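Local coordinates for protein fructosyl amine: oxygen oxidoreductase (Aspergillus fumigatus, PDB 3DJE) that oxidatively deglycates fructosyl amino acids (Amadori products) with the help of bound FAD, as a fructosamine oxidase of the MSOX/MTOX family, at residues L9-A14 / T31-L36; L133-V138 / K252-I257; K302-K307 / E426-Q431; N342-I347 / H390-W395. One frame throughout, in Å; residues are numbered along the deposited sequence.

Contact 1. Residues L9-A14 / T31-L36. With FAD (flavin-adenine dinucleotide), chain C.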
# COMPACT_ATOMS: atom_id res chain seq x y z
N LEU A 9 14.18 3.46 -21.22
CA LEU A 9 13.96 3.03 -19.83
C LEU A 9 12.65 2.28 -19.77
O LEU A 9 11.66 2.70 -20.38
CB LEU A 9 13.92 4.23 -18.87
CG LEU A 9 15.11 5.19 -18.93
CD1 LEU A 9 14.88 6.31 -17.92
CD2 LEU A 9 16.39 4.45 -18.60
N LEU A 10 12.64 1.17 -19.05
CA LEU A 10 11.47 0.30 -18.98
C LEU A 10 11.04 0.14 -17.54
O LEU A 10 11.88 -0.14 -16.69
CB LEU A 10 11.81 -1.06 -19.55
CG LEU A 10 10.65 -2.05 -19.70
CD1 LEU A 10 9.61 -1.53 -20.69
CD2 LEU A 10 11.20 -3.39 -20.18
N ILE A 11 9.75 0.36 -17.27
CA ILE A 11 9.23 0.13 -15.92
C ILE A 11 8.26 -1.03 -15.96
O ILE A 11 7.30 -1.00 -16.75
CB ILE A 11 8.51 1.37 -15.36
CG1 ILE A 11 9.48 2.55 -15.29
CG2 ILE A 11 7.89 1.07 -13.98
CD1 ILE A 11 8.78 3.86 -15.02
N VAL A 12 8.52 -2.05 -15.15
CA VAL A 12 7.61 -3.20 -15.03
C VAL A 12 6.65 -2.95 -13.88
O VAL A 12 7.05 -3.00 -12.70
CB VAL A 12 8.37 -4.54 -14.85
CG1 VAL A 12 7.38 -5.75 -14.66
CG2 VAL A 12 9.30 -4.81 -16.03
N GLY A 13 5.40 -2.65 -14.23
CA GLY A 13 4.35 -2.33 -13.27
C GLY A 13 3.96 -0.86 -13.29
O GLY A 13 4.80 0.01 -13.06
N ALA A 14 2.68 -0.58 -13.54
CA ALA A 14 2.13 0.78 -13.51
C ALA A 14 1.29 1.02 -12.25
O ALA A 14 0.27 1.72 -12.29
CB ALA A 14 1.31 1.04 -14.78
N THR A 31 12.96 11.14 -21.74
CA THR A 31 11.98 11.25 -22.82
C THR A 31 11.67 9.94 -23.54
O THR A 31 10.93 9.96 -24.53
CB THR A 31 12.46 12.24 -23.89
OG1 THR A 31 13.70 11.76 -24.42
CG2 THR A 31 12.68 13.61 -23.30
N ASN A 32 12.22 8.83 -23.06
CA ASN A 32 12.03 7.54 -23.71
C ASN A 32 11.69 6.44 -22.70
O ASN A 32 12.38 5.41 -22.62
CB ASN A 32 13.26 7.19 -24.56
CG ASN A 32 13.03 5.99 -25.47
OD1 ASN A 32 11.90 5.53 -25.66
ND2 ASN A 32 14.12 5.46 -26.03
N VAL A 33 10.61 6.66 -21.95
CA VAL A 33 10.22 5.76 -20.85
C VAL A 33 8.99 4.98 -21.28
O VAL A 33 8.03 5.57 -21.80
CB VAL A 33 9.88 6.57 -19.58
CG1 VAL A 33 9.47 5.65 -18.42
CG2 VAL A 33 11.06 7.48 -19.18
N THR A 34 9.02 3.67 -21.06
CA THR A 34 7.86 2.82 -21.33
C THR A 34 7.46 2.09 -20.06
O THR A 34 8.32 1.58 -19.34
CB THR A 34 8.17 1.79 -22.44
OG1 THR A 34 8.55 2.48 -23.64
CG2 THR A 34 6.95 0.94 -22.76
N VAL A 35 6.16 2.06 -19.78
CA VAL A 35 5.65 1.33 -18.62
C VAL A 35 4.73 0.21 -19.09
O VAL A 35 3.84 0.45 -19.92
CB VAL A 35 4.86 2.27 -17.65
CG1 VAL A 35 4.47 1.51 -16.36
CG2 VAL A 35 5.68 3.51 -17.28
N LEU A 36 4.94 -0.98 -18.52
CA LEU A 36 4.16 -2.18 -18.88
C LEU A 36 3.32 -2.66 -17.71
O LEU A 36 3.83 -2.84 -16.61
CB LEU A 36 5.11 -3.33 -19.27
CG LEU A 36 6.08 -3.09 -20.43
CD1 LEU A 36 7.05 -4.27 -20.53
CD2 LEU A 36 5.33 -2.88 -21.74
PA FAD C . 1.03 -1.96 -6.65
O1A FAD C . 0.49 -0.60 -6.57
O2A FAD C . 0.16 -3.10 -6.22
O5B FAD C . 1.50 -2.12 -8.15
C5B FAD C . 1.98 -3.35 -8.69
C4B FAD C . 1.73 -3.30 -10.20
O4B FAD C . 2.44 -4.45 -10.70
C3B FAD C . 0.22 -3.55 -10.46
O3B FAD C . -0.37 -2.45 -11.17
C2B FAD C . 0.25 -4.83 -11.31
O2B FAD C . -0.75 -4.81 -12.37
C1B FAD C . 1.72 -4.84 -11.83
N9A FAD C . 2.00 -6.21 -12.37
C8A FAD C . 1.63 -7.41 -11.86
N7A FAD C . 2.05 -8.38 -12.70
C5A FAD C . 2.67 -7.79 -13.73
C6A FAD C . 3.29 -8.27 -14.89
N6A FAD C . 3.31 -9.60 -15.15
N1A FAD C . 3.83 -7.38 -15.75
C2A FAD C . 3.80 -6.07 -15.51
N3A FAD C . 3.22 -5.58 -14.41
C4A FAD C . 2.65 -6.42 -13.51
N1 FAD C . -0.48 2.31 2.30
C2 FAD C . -0.55 3.58 2.86
O2 FAD C . 0.38 4.38 2.76
N3 FAD C . -1.69 3.94 3.58
C4 FAD C . -2.76 3.06 3.74
O4 FAD C . -3.76 3.42 4.38
C4X FAD C . -2.67 1.78 3.18
N5 FAD C . -3.71 0.87 3.34
C5X FAD C . -3.69 -0.33 2.63
C6 FAD C . -4.83 -1.13 2.64
C7 FAD C . -4.86 -2.31 1.91
C7M FAD C . -6.14 -3.16 1.97
C8 FAD C . -3.76 -2.69 1.14
C8M FAD C . -3.82 -3.96 0.27
C9 FAD C . -2.62 -1.87 1.13
C9A FAD C . -2.58 -0.68 1.86
N10 FAD C . -1.45 0.16 1.88
C10 FAD C . -1.53 1.42 2.46
C1' FAD C . -0.19 -0.28 1.27
C2' FAD C . -0.08 0.27 -0.16
O2' FAD C . -1.35 0.16 -0.83
C3' FAD C . 1.00 -0.50 -0.91
O3' FAD C . 2.18 -0.60 -0.09
C4' FAD C . 1.41 0.19 -2.22
O4' FAD C . 0.27 0.63 -2.96
C5' FAD C . 2.22 -0.79 -3.07
O5' FAD C . 2.66 -0.13 -4.27
P FAD C . 3.46 -0.96 -5.38
O1P FAD C . 4.63 -1.64 -4.74
O2P FAD C . 3.67 -0.02 -6.50
O3P FAD C . 2.44 -2.09 -5.88
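Leu-9 to Val-12 and Val-33 to Leu-36 run as neighbouring parallel strands, their axes 4.8 Å apart and 19° from parallel, and their backbones are joined by five hydrogen bonds from Leu-9 N to Gly-13 N. This is the opening beta-alpha-beta unit of a Rossmann-type FAD-binding fold, with helix 16-27 as the crossover. On the sheet face that carries Leu-9, Ile-11, Val-33 and Val-35, the CD1 of Ile-11 touches two valines, 3.9 Å from Val-33 CG1 and as near to Val-35 CG2. Its CG1 stands anti to the carbonyl carbon (chi1 -60°), and the extended chain beyond carries CD1 to both. Ala-22 and Leu-25 of the crossover helix cover this face. On the other face Leu-10 CD1 meets Leu-36 CD1 at 3.8 Å. Past the strand end, Val-35 CG1 packs on Ala-14 CB at 3.6 Å. Gly-13, first glycine of a GxGxxG-like turn, brings its CA within 3.6 Å of FAD N3A. The adenine lies at the C-terminal ends of the two strands: Val-12 CG1 sits 3.7 Å from FAD C2A, and Leu-36 O, which accepts from Gly-13 N, is 3.4 Å from that same carbon.

Contact 2. Residues L133-V138 / K252-I257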
# COMPACT_ATOMS: atom_id res chain seq x y z
N LEU A 133 -16.09 12.14 18.34
CA LEU A 133 -15.24 12.41 17.16
C LEU A 133 -16.06 12.66 15.89
O LEU A 133 -15.52 13.07 14.85
CB LEU A 133 -14.25 11.26 16.92
CG LEU A 133 -13.17 11.06 17.99
CD1 LEU A 133 -12.35 9.80 17.69
CD2 LEU A 133 -12.28 12.29 18.13
N ALA A 134 -17.36 12.39 15.97
CA ALA A 134 -18.28 12.55 14.85
C ALA A 134 -19.61 13.08 15.37
O ALA A 134 -19.88 12.98 16.58
CB ALA A 134 -18.48 11.22 14.14
N PRO A 135 -20.44 13.65 14.47
CA PRO A 135 -21.78 14.05 14.89
C PRO A 135 -22.58 12.93 15.53
O PRO A 135 -22.35 11.75 15.26
CB PRO A 135 -22.44 14.47 13.57
CG PRO A 135 -21.34 14.93 12.73
CD PRO A 135 -20.18 13.99 13.06
N GLU A 136 -23.54 13.32 16.37
CA GLU A 136 -24.40 12.35 17.03
C GLU A 136 -25.11 11.51 15.98
O GLU A 136 -25.67 12.04 15.02
CB GLU A 136 -25.42 13.09 17.90
CG GLU A 136 -25.74 12.37 19.20
CD GLU A 136 -26.50 13.25 20.17
OE1 GLU A 136 -26.24 14.48 20.19
OE2 GLU A 136 -27.35 12.71 20.91
N GLY A 137 -25.06 10.19 16.16
CA GLY A 137 -25.69 9.25 15.24
C GLY A 137 -24.72 8.52 14.34
O GLY A 137 -25.09 7.53 13.68
N VAL A 138 -23.48 8.99 14.29
CA VAL A 138 -22.45 8.33 13.47
C VAL A 138 -21.72 7.25 14.27
O VAL A 138 -21.80 6.08 13.96
CB VAL A 138 -21.44 9.33 12.85
CG1 VAL A 138 -20.33 8.56 12.13
CG2 VAL A 138 -22.12 10.30 11.90
N LYS A 252 -20.16 12.91 6.59
CA LYS A 252 -19.15 13.69 5.86
C LYS A 252 -18.09 14.31 6.79
O LYS A 252 -18.40 14.80 7.87
CB LYS A 252 -19.80 14.79 5.01
CG LYS A 252 -18.84 15.51 4.04
CD LYS A 252 -19.56 16.56 3.18
CE LYS A 252 -18.58 17.33 2.30
NZ LYS A 252 -18.07 16.52 1.17
N ASN A 253 -16.83 14.26 6.34
CA ASN A 253 -15.70 14.94 7.01
C ASN A 253 -15.23 14.33 8.33
O ASN A 253 -14.37 14.91 9.00
CB ASN A 253 -15.98 16.45 7.19
CG ASN A 253 -16.32 17.15 5.88
OD1 ASN A 253 -15.58 17.07 4.90
ND2 ASN A 253 -17.44 17.87 5.87
N ILE A 254 -15.76 13.17 8.70
CA ILE A 254 -15.33 12.51 9.93
C ILE A 254 -13.84 12.13 9.81
O ILE A 254 -13.35 11.89 8.70
CB ILE A 254 -16.18 11.26 10.31
CG1 ILE A 254 -16.13 10.19 9.21
CG2 ILE A 254 -17.62 11.66 10.68
CD1 ILE A 254 -16.68 8.83 9.62
N PRO A 255 -13.13 12.09 10.95
CA PRO A 255 -11.73 11.68 10.87
C PRO A 255 -11.61 10.20 10.54
O PRO A 255 -12.58 9.45 10.67
CB PRO A 255 -11.20 11.95 12.28
CG PRO A 255 -12.40 11.88 13.16
CD PRO A 255 -13.54 12.43 12.32
N VAL A 256 -10.43 9.78 10.09
CA VAL A 256 -10.15 8.35 9.92
C VAL A 256 -10.16 7.73 11.32
O VAL A 256 -9.51 8.25 12.23
CB VAL A 256 -8.79 8.13 9.27
CG1 VAL A 256 -8.50 6.64 9.14
CG2 VAL A 256 -8.75 8.83 7.91
N ILE A 257 -10.90 6.63 11.47
CA ILE A 257 -11.00 5.91 12.75
C ILE A 257 -10.21 4.61 12.60
O ILE A 257 -10.56 3.78 11.77
CB ILE A 257 -12.47 5.62 13.10
CG1 ILE A 257 -13.27 6.93 13.19
CG2 ILE A 257 -12.57 4.77 14.38
CD1 ILE A 257 -12.81 7.89 14.27
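Leu-133 and Ala-134 lean against Ile-254, Pro-255 and Ile-257, a small example of a loop held against the lead-in and start of a strand by apolar surfaces. The loop that follows helix 127-131 here meets the connection between helix 248-251 and strand 256-259, and the closest pair of alpha carbons, those of Ala-134 and Ile-254, is 5.7 Å apart. Leu-133 can be followed outward. Its CB faces the ring of Pro-255, 4.2 Å from CG. Its CG stands anti to the carbonyl carbon (chi1 -66°), and with chi2 at 175° the chain reaches on until CD1 touches Ile-257 CD1 at 3.9 Å, the two side chains passing at a slant. Around this leucine, Leu-97 of strand 96-100 and Phe-150 of strand 147-151 extend the apolar surface, so the loop is packed against the larger mixed sheet. The backbone of Leu-133 takes part as well, for its O lies 3.3 Å from Pro-255 CD.

A second cluster gathers around Ile-254. Its CG1 occupies the position between backbone N and carbonyl carbon (chi1 60°), which turns the CG2 branch toward the loop. That methyl meets Ala-134 CB at 3.6 Å, with Pro-135 CD and Val-138 CG1 farther off on the same loop. The turn bringing Val-138 back is closed by its N bonding to Pro-135 O. Since the touching side chains are all aliphatic, the fit depends on shape and on removing carbon from water, with little directional preference to fix it.

Contact 3. Residues K302-K307 / E426-Q431; sequences KTQIPK and EWTNVQ
Gln-304 and Thr-428 form the polar centre of a surface contact in which the loop before helix 307-320 runs beside a segment near the C-terminus, with a single backbone bridge between Pro-306 and Trp-427. The amide of Gln-304 grips Val-430 at both ends: OE1 accepts from Val-430 N, while NE2 donates to Val-430 O at 2.8 Å. OE1 also takes the hydroxyl of Thr-428 on an in-plane lone pair, OG1 lying 2.7 Å away. With that proton committed, Thr-428 OG1 in turn accepts from Ile-305 N. With CG anti to the carbonyl carbon (chi1 -62°), a bend at chi2 (-61°) turns the Gln-304 amide to Val-430. Backbone bonds frame the group, Thr-428 N to Ile-305 O and Lys-307 N to Glu-426 O, the latter beside the helix N-cap, Pro-306.

The indole of Trp-427 is packed between Lys-302 and Pro-306 on opposite faces. Lys-302 CD stands 3.7 Å above the centroid of the six-membered ring, a CH-pi contact, whereas its NZ is too distant for more than a weak cation-pi attraction. Farther out, Phe-421 meets the Trp-427 ring, and Ile-305 packs on Thr-237 and Val-239 of strand 232-242, tying the loop to the larger sheet. Two waters extend the contact at its other end; one of them joins Thr-303 O and Val-430 O, at 2.9 Å and 3.0 Å.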
# COMPACT_ATOMS: atom_id res chain seq x y z
N LYS A 302 -8.95 -11.40 -6.52
CA LYS A 302 -10.27 -11.85 -6.07
C LYS A 302 -11.11 -10.67 -5.57
O LYS A 302 -10.70 -9.93 -4.68
CB LYS A 302 -10.17 -12.96 -5.02
CG LYS A 302 -11.52 -13.64 -4.76
CD LYS A 302 -11.40 -15.14 -4.68
CE LYS A 302 -12.78 -15.78 -4.63
NZ LYS A 302 -13.29 -16.12 -5.98
N THR A 303 -12.28 -10.52 -6.17
CA THR A 303 -13.19 -9.46 -5.82
C THR A 303 -14.22 -9.97 -4.79
O THR A 303 -15.43 -9.75 -4.91
CB THR A 303 -13.84 -8.85 -7.10
OG1 THR A 303 -12.82 -8.67 -8.10
CG2 THR A 303 -14.43 -7.51 -6.80
N GLN A 304 -13.70 -10.64 -3.76
CA GLN A 304 -14.47 -11.11 -2.62
C GLN A 304 -13.50 -11.12 -1.45
O GLN A 304 -12.29 -10.95 -1.63
CB GLN A 304 -15.00 -12.54 -2.82
CG GLN A 304 -15.97 -12.78 -3.99
CD GLN A 304 -17.27 -11.99 -3.90
OE1 GLN A 304 -17.61 -11.41 -2.87
NE2 GLN A 304 -18.01 -11.95 -5.01
N ILE A 305 -14.02 -11.32 -0.24
CA ILE A 305 -13.15 -11.56 0.90
C ILE A 305 -13.57 -12.87 1.59
O ILE A 305 -14.71 -13.29 1.41
CB ILE A 305 -13.15 -10.38 1.90
CG1 ILE A 305 -14.56 -10.11 2.46
CG2 ILE A 305 -12.58 -9.12 1.23
CD1 ILE A 305 -14.56 -9.16 3.63
N PRO A 306 -12.66 -13.50 2.35
CA PRO A 306 -13.05 -14.68 3.14
C PRO A 306 -14.19 -14.37 4.09
O PRO A 306 -14.27 -13.26 4.62
CB PRO A 306 -11.78 -15.00 3.94
CG PRO A 306 -10.65 -14.45 3.09
CD PRO A 306 -11.23 -13.18 2.54
N LYS A 307 -15.08 -15.35 4.32
CA LYS A 307 -16.18 -15.14 5.25
C LYS A 307 -15.71 -14.76 6.65
O LYS A 307 -16.35 -13.95 7.32
CB LYS A 307 -17.12 -16.35 5.27
CG LYS A 307 -17.98 -16.47 4.02
CD LYS A 307 -19.33 -15.77 4.17
CE LYS A 307 -20.38 -16.70 4.78
NZ LYS A 307 -21.75 -16.10 4.81
N GLU A 426 -14.66 -20.54 2.49
CA GLU A 426 -15.86 -19.81 2.10
C GLU A 426 -15.52 -18.35 1.87
O GLU A 426 -14.77 -17.75 2.65
CB GLU A 426 -16.94 -19.93 3.18
CG GLU A 426 -17.51 -21.33 3.35
CD GLU A 426 -18.43 -21.45 4.54
OE1 GLU A 426 -19.57 -20.91 4.47
OE2 GLU A 426 -18.03 -22.07 5.55
N TRP A 427 -16.07 -17.80 0.79
CA TRP A 427 -15.89 -16.39 0.44
C TRP A 427 -17.23 -15.68 0.39
O TRP A 427 -18.29 -16.33 0.34
CB TRP A 427 -15.21 -16.29 -0.93
CG TRP A 427 -13.82 -16.83 -0.96
CD1 TRP A 427 -13.43 -18.14 -1.01
CD2 TRP A 427 -12.60 -16.06 -0.99
NE1 TRP A 427 -12.06 -18.24 -1.04
CE2 TRP A 427 -11.53 -16.98 -1.03
CE3 TRP A 427 -12.32 -14.68 -0.97
CZ2 TRP A 427 -10.19 -16.56 -1.06
CZ3 TRP A 427 -11.00 -14.27 -0.99
CH2 TRP A 427 -9.95 -15.21 -1.04
N THR A 428 -17.20 -14.35 0.42
CA THR A 428 -18.40 -13.54 0.24
C THR A 428 -18.98 -13.67 -1.19
O THR A 428 -18.33 -14.25 -2.07
CB THR A 428 -18.12 -12.05 0.56
OG1 THR A 428 -17.03 -11.59 -0.25
CG2 THR A 428 -17.76 -11.88 2.03
N ASN A 429 -20.18 -13.14 -1.40
CA ASN A 429 -20.90 -13.23 -2.67
C ASN A 429 -21.35 -11.84 -3.13
O ASN A 429 -22.48 -11.63 -3.59
CB ASN A 429 -22.12 -14.18 -2.54
CG ASN A 429 -22.96 -14.27 -3.82
OD1 ASN A 429 -22.43 -14.45 -4.93
ND2 ASN A 429 -24.28 -14.13 -3.67
N VAL A 430 -20.44 -10.88 -3.02
CA VAL A 430 -20.73 -9.50 -3.35
C VAL A 430 -20.69 -9.29 -4.87
O VAL A 430 -19.92 -9.95 -5.57
CB VAL A 430 -19.75 -8.53 -2.62
CG1 VAL A 430 -20.13 -7.08 -2.87
CG2 VAL A 430 -19.72 -8.82 -1.12
N GLN A 431 -21.51 -8.37 -5.36
CA GLN A 431 -21.54 -7.97 -6.77
C GLN A 431 -20.14 -7.59 -7.28
O GLN A 431 -19.37 -6.93 -6.57
CB GLN A 431 -22.47 -6.77 -6.93
CG GLN A 431 -22.62 -6.29 -8.36
CD GLN A 431 -23.60 -7.15 -9.14
OE1 GLN A 431 -23.20 -7.94 -10.00
NE2 GLN A 431 -24.88 -7.00 -8.83
O HOH W 1 -17.17 -7.29 -4.63
O HOH W 2 -17.33 -9.77 -7.08

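Contact 4. Residues N342-I347 / H390-W395; sequences NREFLI and HELIKW
Two folded torsions in Glu-344, chi1 -56° and chi2 -61°, curl its chain over Leu-392, whose CG, anti to the backbone N (chi1 -167°), points to the glutamate chain with both methyls in contact. Leu-392 CD1 rests on Glu-344 CG at 3.7 Å, and CD2 approaches OE1 at 3.4 Å. The carboxylate itself is held from outside, by a salt bridge to Arg-365 and a hydrogen bond from Asn-70. Ile-393 settles beside the strand, its CD1 3.9 Å from Ile-347 CB. The setting is the edge of the FAD-domain sheet, where the short strand 346-347 receives the C-terminal end of helix 387-393: Ile-347 N donates to Ile-393 O at 3.0 Å, and Ile-393 CA makes a CA-H...O contact with Phe-345 O. Leu-346 CD1 reaches past the helix end to Trp-395 CA, 3.6 Å away. An Asx turn, Asn-342 OD1 accepting from Glu-344 N, encloses Arg-343, which touches the bound substrate analogue, just ahead of the strand. Water bridges add to the joint. One accepts from Asn-342 ND2 and donates to Leu-392 O at 2.7 Å; the other links Ile-347 O with His-390 ND1.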
# COMPACT_ATOMS: atom_id res chain seq x y z
N ASN A 342 11.86 -6.76 7.81
CA ASN A 342 11.73 -5.71 8.83
C ASN A 342 10.81 -4.56 8.39
O ASN A 342 10.79 -3.49 9.01
CB ASN A 342 13.11 -5.17 9.21
CG ASN A 342 13.80 -4.47 8.06
OD1 ASN A 342 13.32 -4.48 6.92
ND2 ASN A 342 14.95 -3.85 8.35
N ARG A 343 10.09 -4.79 7.29
CA ARG A 343 9.15 -3.81 6.71
C ARG A 343 9.80 -2.48 6.31
O ARG A 343 9.13 -1.44 6.23
CB ARG A 343 7.91 -3.63 7.58
CG ARG A 343 7.05 -4.88 7.58
CD ARG A 343 5.80 -4.65 8.40
NE ARG A 343 4.91 -3.68 7.76
CZ ARG A 343 3.84 -3.15 8.34
NH1 ARG A 343 3.52 -3.49 9.59
NH2 ARG A 343 3.10 -2.28 7.66
N GLU A 344 11.09 -2.53 6.02
CA GLU A 344 11.77 -1.42 5.34
C GLU A 344 11.78 -1.65 3.83
O GLU A 344 11.76 -2.78 3.36
CB GLU A 344 13.20 -1.25 5.85
CG GLU A 344 13.34 -1.03 7.36
CD GLU A 344 12.65 0.23 7.91
OE1 GLU A 344 12.19 1.12 7.15
OE2 GLU A 344 12.57 0.33 9.16
N PHE A 345 11.84 -0.56 3.07
CA PHE A 345 11.68 -0.65 1.62
C PHE A 345 12.90 -1.28 0.95
O PHE A 345 13.99 -1.34 1.55
CB PHE A 345 11.42 0.74 1.01
CG PHE A 345 10.27 1.47 1.65
CD1 PHE A 345 9.14 0.77 2.10
CD2 PHE A 345 10.30 2.85 1.75
CE1 PHE A 345 8.05 1.44 2.69
CE2 PHE A 345 9.22 3.55 2.33
CZ PHE A 345 8.09 2.84 2.79
N LEU A 346 12.71 -1.77 -0.28
CA LEU A 346 13.78 -2.37 -1.06
C LEU A 346 13.90 -1.57 -2.36
O LEU A 346 13.17 -1.81 -3.34
CB LEU A 346 13.51 -3.86 -1.33
CG LEU A 346 14.54 -4.61 -2.18
CD1 LEU A 346 16.00 -4.32 -1.77
CD2 LEU A 346 14.21 -6.09 -2.09
N ILE A 347 14.80 -0.59 -2.34
CA ILE A 347 15.00 0.34 -3.45
C ILE A 347 16.50 0.43 -3.65
O ILE A 347 17.22 0.97 -2.80
CB ILE A 347 14.38 1.74 -3.15
CG1 ILE A 347 12.85 1.63 -3.03
CG2 ILE A 347 14.82 2.77 -4.20
CD1 ILE A 347 12.19 2.81 -2.31
N HIS A 390 20.43 4.83 1.95
CA HIS A 390 20.83 3.61 1.25
C HIS A 390 21.01 2.42 2.19
O HIS A 390 20.57 1.32 1.89
CB HIS A 390 22.10 3.83 0.45
CG HIS A 390 22.59 2.59 -0.23
ND1 HIS A 390 21.88 1.98 -1.25
CD2 HIS A 390 23.69 1.83 -0.02
CE1 HIS A 390 22.55 0.92 -1.66
NE2 HIS A 390 23.64 0.80 -0.93
N GLU A 391 21.66 2.65 3.33
CA GLU A 391 21.95 1.57 4.27
C GLU A 391 20.69 0.82 4.72
O GLU A 391 20.73 -0.40 4.96
CB GLU A 391 22.73 2.12 5.47
CG GLU A 391 23.54 1.08 6.24
CD GLU A 391 24.38 0.17 5.34
OE1 GLU A 391 25.02 0.65 4.37
OE2 GLU A 391 24.39 -1.06 5.62
N LEU A 392 19.57 1.54 4.82
CA LEU A 392 18.32 0.93 5.26
C LEU A 392 17.55 0.23 4.14
O LEU A 392 16.93 -0.81 4.38
CB LEU A 392 17.42 1.96 5.94
CG LEU A 392 16.22 1.39 6.70
CD1 LEU A 392 16.69 0.50 7.87
CD2 LEU A 392 15.29 2.49 7.21
N ILE A 393 17.59 0.79 2.93
CA ILE A 393 16.72 0.31 1.83
C ILE A 393 17.46 -0.54 0.79
O ILE A 393 16.86 -0.99 -0.20
CB ILE A 393 16.03 1.49 1.10
CG1 ILE A 393 17.09 2.36 0.39
CG2 ILE A 393 15.15 2.28 2.08
CD1 ILE A 393 16.55 3.55 -0.41
N LYS A 394 18.75 -0.77 1.01
CA LYS A 394 19.56 -1.50 0.02
C LYS A 394 19.17 -2.98 -0.12
O LYS A 394 18.50 -3.53 0.74
CB LYS A 394 21.05 -1.42 0.38
CG LYS A 394 21.40 -2.07 1.70
CD LYS A 394 22.90 -2.12 1.83
CE LYS A 394 23.33 -2.57 3.20
NZ LYS A 394 24.82 -2.45 3.27
N TRP A 395 19.60 -3.58 -1.23
CA TRP A 395 19.52 -5.04 -1.42
C TRP A 395 20.12 -5.71 -0.19
O TRP A 395 21.25 -5.41 0.18
CB TRP A 395 20.29 -5.43 -2.68
CG TRP A 395 20.18 -6.87 -3.06
CD1 TRP A 395 21.08 -7.86 -2.77
CD2 TRP A 395 19.13 -7.48 -3.83
NE1 TRP A 395 20.64 -9.06 -3.30
CE2 TRP A 395 19.46 -8.86 -3.95
CE3 TRP A 395 17.94 -7.01 -4.41
CZ2 TRP A 395 18.63 -9.76 -4.64
CZ3 TRP A 395 17.13 -7.91 -5.10
CH2 TRP A 395 17.48 -9.27 -5.21
O HOH W 3 16.82 -2.70 6.34
O HOH W 4 19.50 2.60 -2.41

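Contacts 1 and 4 reach the same FAD-domain sheet, their centres 23 Å apart, and come to the ligands from different ends: contact 1 touches the adenosine half of FAD, whereas contact 4 includes Arg-343 of the fructosyl-ligand pocket and sets the Phe-345 side chain about 7 Å from the cofactor. Contacts 2 and 3 pack against the larger mixed sheet, and their centres are 28 Å apart. Neither holds a pocket residue: the side chain of Ile-257 in contact 2 stays about 13 Å from both ligands, while that of Ile-305 in contact 3 is about 9 Å from FAD. Contacts 1 and 2, 41 Å between centres, lie on opposite sides of the chain's centre.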